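Local atomic coordinates of Phikz039 (PDB entry 3ZBQ), a protein that is a tubulin-like phage protein, also called PhuZ, related to the tubulin and FtsZ family and modelled with guanosine-5'-diphosphate bound. Residues H43-D55 with L80-F92. Numbering follows the deposited sequence.
Sequences HNTDDNTIIIEAD and LISAHIPAIAHHF
Asn48 OD1 is gripped from opposite faces of its amide plane, by Thr45 N at 2.7 Å and by the hydroxyl of Thr49, which itself accepts from Asn44 ND2, while the backbone of Asn48 lies against the Phe92 ring. Asparagine suits this turn because its amide also donates: Asn48 ND2 makes an almost straight bond (178°) to His43 O. The turn held in this way has Asn48 C 3.5 Å from Phe92 CZ and Asp47 O in the ring plane, at the edge by CE1.

Beyond the turn, Ile50 and Ile52, alternate residues of the extended chain, point toward the helices, each with an extended CG1 branch (chi2 174°). Ile50 CD1 touches Phe92 CE2 at 3.5 Å and sits over one face of the His91 imidazole, offset toward its rim, a CH-pi contact. Ile52 divides its branches. Its CD1 meets Ile88 CD1 at 3.6 Å, the two side chains crossing at about a right angle, and also Ile81 CG2. With CG1 beside the backbone N (chi1 -58°), Ile52 CG2 falls anti to that N and stands over the His84 ring, 4.0 Å from its centroid. Histidine suits these more open places, offering a methyl its flat face while its edge stays polar. Leu80 closes the far end, its forked tip spreading CD1 to Glu53 O and CD2 to Ala54 CB.

No hydrogen bond joins the two segments. Edge strand 49-51 bonds instead to strand 30-34, which Ile88 and Phe92 also touch; helices 74-81 and 85-91 form the beta-alpha-beta crossover to parallel strand 97-103 in the nucleotide-binding domain of the tubulin/FtsZ fold, and Ile81 and Ile85 pack against helix 109-122.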
ATOM      1  N   HIS A  43       7.124 -10.100  17.294  1.00 21.85           N
ATOM      2  CA  HIS A  43       8.264  -9.637  16.497  1.00 24.09           C
ATOM      3  C   HIS A  43       8.425  -8.110  16.488  1.00 23.89           C
ATOM      4  O   HIS A  43       9.321  -7.569  15.829  1.00 22.58           O
ATOM      5  CB  HIS A  43       8.197 -10.208  15.078  1.00 22.01           C
ATOM      6  CG  HIS A  43       8.200 -11.707  15.035  1.00 29.45           C
ATOM      7  ND1 HIS A  43       9.187 -12.467  15.630  1.00 28.47           N
ATOM      8  CD2 HIS A  43       7.337 -12.587  14.472  1.00 27.79           C
ATOM      9  CE1 HIS A  43       8.928 -13.750  15.439  1.00 27.22           C
ATOM     10  NE2 HIS A  43       7.814 -13.849  14.733  1.00 26.62           N
ATOM     11  N   ASN A  44       7.563  -7.418  17.228  1.00 19.11           N
ATOM     12  CA  ASN A  44       7.742  -5.988  17.444  1.00 17.98           C
ATOM     13  C   ASN A  44       8.700  -5.759  18.596  1.00 23.42           C
ATOM     14  O   ASN A  44       8.477  -6.253  19.700  1.00 21.99           O
ATOM     15  CB  ASN A  44       6.415  -5.299  17.748  1.00 17.69           C
ATOM     16  CG  ASN A  44       5.487  -5.277  16.559  1.00 16.70           C
ATOM     17  OD1 ASN A  44       4.528  -6.049  16.493  1.00 19.20           O
ATOM     18  ND2 ASN A  44       5.770  -4.394  15.601  1.00 14.95           N
ATOM     19  N   THR A  45       9.767  -5.012  18.335  1.00 17.38           N
ATOM     20  CA  THR A  45      10.742  -4.681  19.370  1.00 21.64           C
ATOM     21  C   THR A  45      10.788  -3.172  19.587  1.00 21.97           C
ATOM     22  O   THR A  45      10.184  -2.410  18.828  1.00 17.99           O
ATOM     23  CB  THR A  45      12.150  -5.176  19.001  1.00 25.49           C
ATOM     24  OG1 THR A  45      12.668  -4.395  17.916  1.00 21.88           O
ATOM     25  CG2 THR A  45      12.117  -6.651  18.605  1.00 21.50           C
ATOM     26  N   ASP A  46      11.506  -2.742  20.621  1.00 23.47           N
ATOM     27  CA  ASP A  46      11.693  -1.317  20.865  1.00 27.50           C
ATOM     28  C   ASP A  46      12.526  -0.706  19.742  1.00 20.93           C
ATOM     29  O   ASP A  46      12.426   0.490  19.466  1.00 25.58           O
ATOM     30  CB  ASP A  46      12.383  -1.072  22.213  1.00 30.65           C
ATOM     31  CG  ASP A  46      11.610  -1.648  23.385  1.00 33.94           C
ATOM     32  OD1 ASP A  46      10.379  -1.814  23.264  1.00 33.24           O
ATOM     33  OD2 ASP A  46      12.239  -1.936  24.428  1.00 37.25           O
ATOM     34  N   ASP A  47      13.343  -1.536  19.095  1.00 20.88           N
ATOM     35  CA  ASP A  47      14.234  -1.065  18.039  1.00 22.74           C
ATOM     36  C   ASP A  47      13.574  -0.926  16.667  1.00 21.29           C
ATOM     37  O   ASP A  47      14.012  -0.112  15.855  1.00 24.39           O
ATOM     38  CB  ASP A  47      15.469  -1.965  17.936  1.00 24.43           C
ATOM     39  CG  ASP A  47      16.358  -1.867  19.161  1.00 32.63           C
ATOM     40  OD1 ASP A  47      16.334  -0.804  19.822  1.00 33.47           O
ATOM     41  OD2 ASP A  47      17.071  -2.848  19.463  1.00 39.77           O
ATOM     42  N   ASN A  48      12.524  -1.700  16.407  1.00 14.50           N
ATOM     43  CA  ASN A  48      11.930  -1.708  15.069  1.00 13.19           C
ATOM     44  C   ASN A  48      10.507  -1.150  14.981  1.00 11.90           C
ATOM     45  O   ASN A  48       9.873  -1.208  13.927  1.00  8.93           O
ATOM     46  CB  ASN A  48      11.998  -3.115  14.446  1.00 13.83           C
ATOM     47  CG  ASN A  48      11.071  -4.115  15.123  1.00 16.89           C
ATOM     48  OD1 ASN A  48      10.299  -3.776  16.029  1.00 14.81           O
ATOM     49  ND2 ASN A  48      11.138  -5.358  14.679  1.00 15.22           N
ATOM     50  N   THR A  49      10.007  -0.602  16.082  1.00  9.47           N
ATOM     51  CA  THR A  49       8.612  -0.181  16.139  1.00  8.82           C
ATOM     52  C   THR A  49       8.485   1.219  16.711  1.00  8.35           C
ATOM     53  O   THR A  49       9.141   1.552  17.702  1.00  9.25           O
ATOM     54  CB  THR A  49       7.792  -1.154  17.007  1.00  8.56           C
ATOM     55  OG1 THR A  49       7.858  -2.468  16.435  1.00 10.94           O
ATOM     56  CG2 THR A  49       6.317  -0.712  17.117  1.00  8.53           C
ATOM     57  N   ILE A  50       7.664   2.041  16.064  1.00  5.65           N
ATOM     58  CA  ILE A  50       7.290   3.350  16.593  1.00  8.41           C
ATOM     59  C   ILE A  50       5.776   3.388  16.730  1.00  8.19           C
ATOM     60  O   ILE A  50       5.053   3.206  15.747  1.00  7.16           O
ATOM     61  CB  ILE A  50       7.733   4.509  15.670  1.00  9.28           C
ATOM     62  CG1 ILE A  50       9.244   4.681  15.711  1.00 10.24           C
ATOM     63  CG2 ILE A  50       7.071   5.814  16.104  1.00 10.67           C
ATOM     64  CD1 ILE A  50       9.758   5.704  14.706  1.00 13.06           C
ATOM     65  N   ILE A  51       5.306   3.606  17.953  1.00  7.63           N
ATOM     66  CA  ILE A  51       3.877   3.767  18.220  1.00  7.58           C
ATOM     67  C   ILE A  51       3.586   5.243  18.490  1.00 10.01           C
ATOM     68  O   ILE A  51       4.184   5.848  19.378  1.00 11.88           O
ATOM     69  CB  ILE A  51       3.430   2.906  19.410  1.00  8.39           C
ATOM     70  CG1 ILE A  51       3.763   1.437  19.150  1.00 11.43           C
ATOM     71  CG2 ILE A  51       1.923   3.074  19.667  1.00  9.94           C
ATOM     72  CD1 ILE A  51       3.166   0.895  17.851  1.00  8.72           C
ATOM     73  N   ILE A  52       2.692   5.831  17.700  1.00  7.41           N
ATOM     74  CA  ILE A  52       2.392   7.253  17.818  1.00  9.68           C
ATOM     75  C   ILE A  52       1.223   7.426  18.770  1.00 14.09           C
ATOM     76  O   ILE A  52       0.094   7.038  18.456  1.00 10.95           O
ATOM     77  CB  ILE A  52       2.040   7.862  16.460  1.00  8.43           C
ATOM     78  CG1 ILE A  52       3.203   7.654  15.477  1.00  8.12           C
ATOM     79  CG2 ILE A  52       1.740   9.348  16.588  1.00 11.67           C
ATOM     80  CD1 ILE A  52       2.875   8.100  14.063  1.00 12.24           C
ATOM     81  N   GLU A  53       1.495   8.007  19.933  1.00 13.44           N
ATOM     82  CA  GLU A  53       0.462   8.144  20.957  1.00 16.48           C
ATOM     83  C   GLU A  53      -0.409   9.382  20.743  1.00 16.05           C
ATOM     84  O   GLU A  53       0.059  10.411  20.255  1.00 15.82           O
ATOM     85  CB  GLU A  53       1.097   8.202  22.345  1.00 21.41           C
ATOM     86  CG  GLU A  53       1.763   6.918  22.799  1.00 24.48           C
ATOM     87  CD  GLU A  53       2.333   7.037  24.205  1.00 35.68           C
ATOM     88  OE1 GLU A  53       2.557   8.182  24.654  1.00 36.87           O
ATOM     89  OE2 GLU A  53       2.548   5.993  24.859  1.00 41.47           O
ATOM     90  N   ALA A  54      -1.676   9.284  21.131  1.00 21.25           N
ATOM     91  CA  ALA A  54      -2.578  10.429  21.057  1.00 23.83           C
ATOM     92  C   ALA A  54      -2.790  10.998  22.455  1.00 26.74           C
ATOM     93  O   ALA A  54      -2.718  10.264  23.441  1.00 32.01           O
ATOM     94  CB  ALA A  54      -3.901  10.025  20.438  1.00 21.61           C
ATOM     95  N   ASP A  55      -3.034  12.304  22.542  1.00 32.40           N
ATOM     96  CA  ASP A  55      -3.354  12.935  23.820  1.00 31.01           C
ATOM     97  C   ASP A  55      -4.668  12.376  24.338  1.00 34.50           C
ATOM     98  O   ASP A  55      -5.696  12.484  23.670  1.00 34.22           O
ATOM     99  CB  ASP A  55      -3.478  14.453  23.662  1.00 38.19           C
ATOM    100  CG  ASP A  55      -2.141  15.130  23.432  1.00 45.68           C
ATOM    101  OD1 ASP A  55      -1.152  14.717  24.073  1.00 50.62           O
ATOM    102  OD2 ASP A  55      -2.080  16.073  22.611  1.00 48.54           O
ATOM    103  N   LEU A  80      -3.229  13.492  13.574  1.00  6.62           N
ATOM    104  CA  LEU A  80      -2.323  13.045  14.613  1.00 10.64           C
ATOM    105  C   LEU A  80      -0.933  12.810  14.031  1.00 11.67           C
ATOM    106  O   LEU A  80       0.052  13.360  14.509  1.00  9.58           O
ATOM    107  CB  LEU A  80      -2.832  11.756  15.258  1.00  9.43           C
ATOM    108  CG  LEU A  80      -1.812  11.091  16.193  1.00 12.80           C
ATOM    109  CD1 LEU A  80      -1.425  12.016  17.345  1.00 15.65           C
ATOM    110  CD2 LEU A  80      -2.311   9.762  16.716  1.00 14.92           C
ATOM    111  N   ILE A  81      -0.875  12.004  12.978  1.00  9.60           N
ATOM    112  CA  ILE A  81       0.397  11.443  12.530  1.00  7.77           C
ATOM    113  C   ILE A  81       1.256  12.335  11.630  1.00 10.93           C
ATOM    114  O   ILE A  81       2.469  12.154  11.573  1.00  7.72           O
ATOM    115  CB  ILE A  81       0.210  10.034  11.884  1.00  8.31           C
ATOM    116  CG1 ILE A  81      -0.551  10.114  10.554  1.00 10.08           C
ATOM    117  CG2 ILE A  81      -0.495   9.088  12.854  1.00  8.19           C
ATOM    118  CD1 ILE A  81       0.365  10.231   9.320  1.00  8.78           C
ATOM    119  N   SER A  82       0.639  13.269  10.911  1.00 11.69           N
ATOM    120  CA  SER A  82       1.365  13.996   9.857  1.00 12.01           C
ATOM    121  C   SER A  82       2.644  14.689  10.321  1.00 12.93           C
ATOM    122  O   SER A  82       3.679  14.611   9.654  1.00 10.56           O
ATOM    123  CB  SER A  82       0.447  15.001   9.166  1.00 16.69           C
ATOM    124  OG  SER A  82      -0.574  14.326   8.453  1.00 20.75           O
ATOM    125  N   ALA A  83       2.584  15.354  11.468  1.00 12.10           N
ATOM    126  CA  ALA A  83       3.746  16.101  11.960  1.00 17.12           C
ATOM    127  C   ALA A  83       4.894  15.196  12.424  1.00 13.87           C
ATOM    128  O   ALA A  83       6.024  15.657  12.587  1.00 15.98           O
ATOM    129  CB  ALA A  83       3.334  17.061  13.073  1.00 14.58           C
ATOM    130  N   HIS A  84       4.609  13.911  12.626  1.00  8.99           N
ATOM    131  CA  HIS A  84       5.624  12.976  13.121  1.00  9.49           C
ATOM    132  C   HIS A  84       6.424  12.309  12.006  1.00 10.02           C
ATOM    133  O   HIS A  84       7.437  11.666  12.267  1.00  8.13           O
ATOM    134  CB  HIS A  84       4.978  11.884  13.958  1.00 14.70           C
ATOM    135  CG  HIS A  84       4.260  12.396  15.169  1.00 13.05           C
ATOM    136  ND1 HIS A  84       4.833  12.401  16.423  1.00 18.84           N
ATOM    137  CD2 HIS A  84       3.008  12.887  15.324  1.00 15.15           C
ATOM    138  CE1 HIS A  84       3.963  12.879  17.299  1.00 15.80           C
ATOM    139  NE2 HIS A  84       2.854  13.191  16.656  1.00 14.83           N
ATOM    140  N   ILE A  85       5.952  12.439  10.773  1.00 12.55           N
ATOM    141  CA  ILE A  85       6.562  11.727   9.643  1.00 11.27           C
ATOM    142  C   ILE A  85       8.067  11.994   9.418  1.00  9.95           C
ATOM    143  O   ILE A  85       8.829  11.045   9.213  1.00 10.70           O
ATOM    144  CB  ILE A  85       5.760  11.922   8.328  1.00 10.86           C
ATOM    145  CG1 ILE A  85       4.352  11.333   8.468  1.00 11.98           C
ATOM    146  CG2 ILE A  85       6.495  11.281   7.154  1.00 11.73           C
ATOM    147  CD1 ILE A  85       4.336   9.818   8.676  1.00 10.22           C
ATOM    148  N   PRO A  86       8.501  13.272   9.450  1.00 11.27           N
ATOM    149  CA  PRO A  86       9.944  13.502   9.305  1.00 10.29           C
ATOM    150  C   PRO A  86      10.773  12.777  10.370  1.00 11.01           C
ATOM    151  O   PRO A  86      11.799  12.176  10.051  1.00 10.27           O
ATOM    152  CB  PRO A  86      10.065  15.015   9.478  1.00 12.77           C
ATOM    153  CG  PRO A  86       8.762  15.547   8.999  1.00 13.84           C
ATOM    154  CD  PRO A  86       7.753  14.544   9.489  1.00 12.03           C
ATOM    155  N   ALA A  87      10.330  12.811  11.620  1.00  8.90           N
ATOM    156  CA  ALA A  87      11.084  12.155  12.678  1.00  8.80           C
ATOM    157  C   ALA A  87      11.158  10.654  12.425  1.00  9.13           C
ATOM    158  O   ALA A  87      12.214  10.032  12.577  1.00  9.65           O
ATOM    159  CB  ALA A  87      10.443  12.431  14.030  1.00 10.14           C
ATOM    160  N   ILE A  88      10.025  10.078  12.038  1.00  7.81           N
ATOM    161  CA  ILE A  88       9.935   8.644  11.809  1.00  6.87           C
ATOM    162  C   ILE A  88      10.861   8.260  10.656  1.00  8.17           C
ATOM    163  O   ILE A  88      11.572   7.253  10.720  1.00  7.52           O
ATOM    164  CB  ILE A  88       8.485   8.234  11.529  1.00  9.62           C
ATOM    165  CG1 ILE A  88       7.681   8.357  12.827  1.00 10.40           C
ATOM    166  CG2 ILE A  88       8.410   6.808  10.997  1.00  8.82           C
ATOM    167  CD1 ILE A  88       6.175   8.234  12.656  1.00 13.11           C
ATOM    168  N   ALA A  89      10.863   9.085   9.616  1.00  6.83           N
ATOM    169  CA  ALA A  89      11.711   8.826   8.447  1.00  9.14           C
ATOM    170  C   ALA A  89      13.186   8.974   8.805  1.00 10.24           C
ATOM    171  O   ALA A  89      14.065   8.359   8.183  1.00 11.50           O
ATOM    172  CB  ALA A  89      11.341   9.754   7.304  1.00 10.57           C
ATOM    173  N   HIS A  90      13.466   9.821   9.786  1.00  8.90           N
ATOM    174  CA  HIS A  90      14.833   9.983  10.260  1.00 12.01           C
ATOM    175  C   HIS A  90      15.237   8.757  11.068  1.00 12.70           C
ATOM    176  O   HIS A  90      16.354   8.259  10.960  1.00  9.81           O
ATOM    177  CB  HIS A  90      14.945  11.240  11.120  1.00 13.00           C
ATOM    178  CG  HIS A  90      16.300  11.439  11.726  1.00 18.63           C
ATOM    179  ND1 HIS A  90      17.268  12.223  11.138  1.00 22.31           N
ATOM    180  CD2 HIS A  90      16.845  10.958  12.868  1.00 16.87           C
ATOM    181  CE1 HIS A  90      18.353  12.220  11.897  1.00 20.09           C
ATOM    182  NE2 HIS A  90      18.121  11.460  12.950  1.00 21.16           N
ATOM    183  N   HIS A  91      14.306   8.271  11.881  1.00 10.25           N
ATOM    184  CA  HIS A  91      14.526   7.110  12.737  1.00 12.12           C
ATOM    185  C   HIS A  91      14.738   5.812  11.949  1.00 11.22           C
ATOM    186  O   HIS A  91      15.568   4.980  12.326  1.00  9.24           O
ATOM    187  CB  HIS A  91      13.329   6.943  13.669  1.00  8.13           C
ATOM    188  CG  HIS A  91      13.562   5.989  14.801  1.00 14.59           C
ATOM    189  ND1 HIS A  91      13.945   4.677  14.609  1.00 17.78           N
ATOM    190  CD2 HIS A  91      13.421   6.144  16.139  1.00 15.34           C
ATOM    191  CE1 HIS A  91      14.050   4.074  15.782  1.00 17.44           C
ATOM    192  NE2 HIS A  91      13.737   4.943  16.727  1.00 17.16           N
ATOM    193  N   PHE A  92      13.959   5.628  10.884  1.00 10.31           N
ATOM    194  CA  PHE A  92      14.052   4.438  10.041  1.00  9.74           C
ATOM    195  C   PHE A  92      14.414   4.898   8.638  1.00 12.32           C
ATOM    196  O   PHE A  92      13.545   5.024   7.773  1.00  9.19           O
ATOM    197  CB  PHE A  92      12.708   3.685  10.018  1.00 10.17           C
ATOM    198  CG  PHE A  92      12.326   3.073  11.345  1.00 11.84           C
ATOM    199  CD1 PHE A  92      13.227   2.266  12.036  1.00 12.63           C
ATOM    200  CD2 PHE A  92      11.074   3.299  11.898  1.00 13.32           C
ATOM    201  CE1 PHE A  92      12.884   1.696  13.258  1.00 15.98           C
ATOM    202  CE2 PHE A  92      10.721   2.728  13.123  1.00 14.02           C
ATOM    203  CZ  PHE A  92      11.637   1.935  13.809  1.00 11.66           C
TER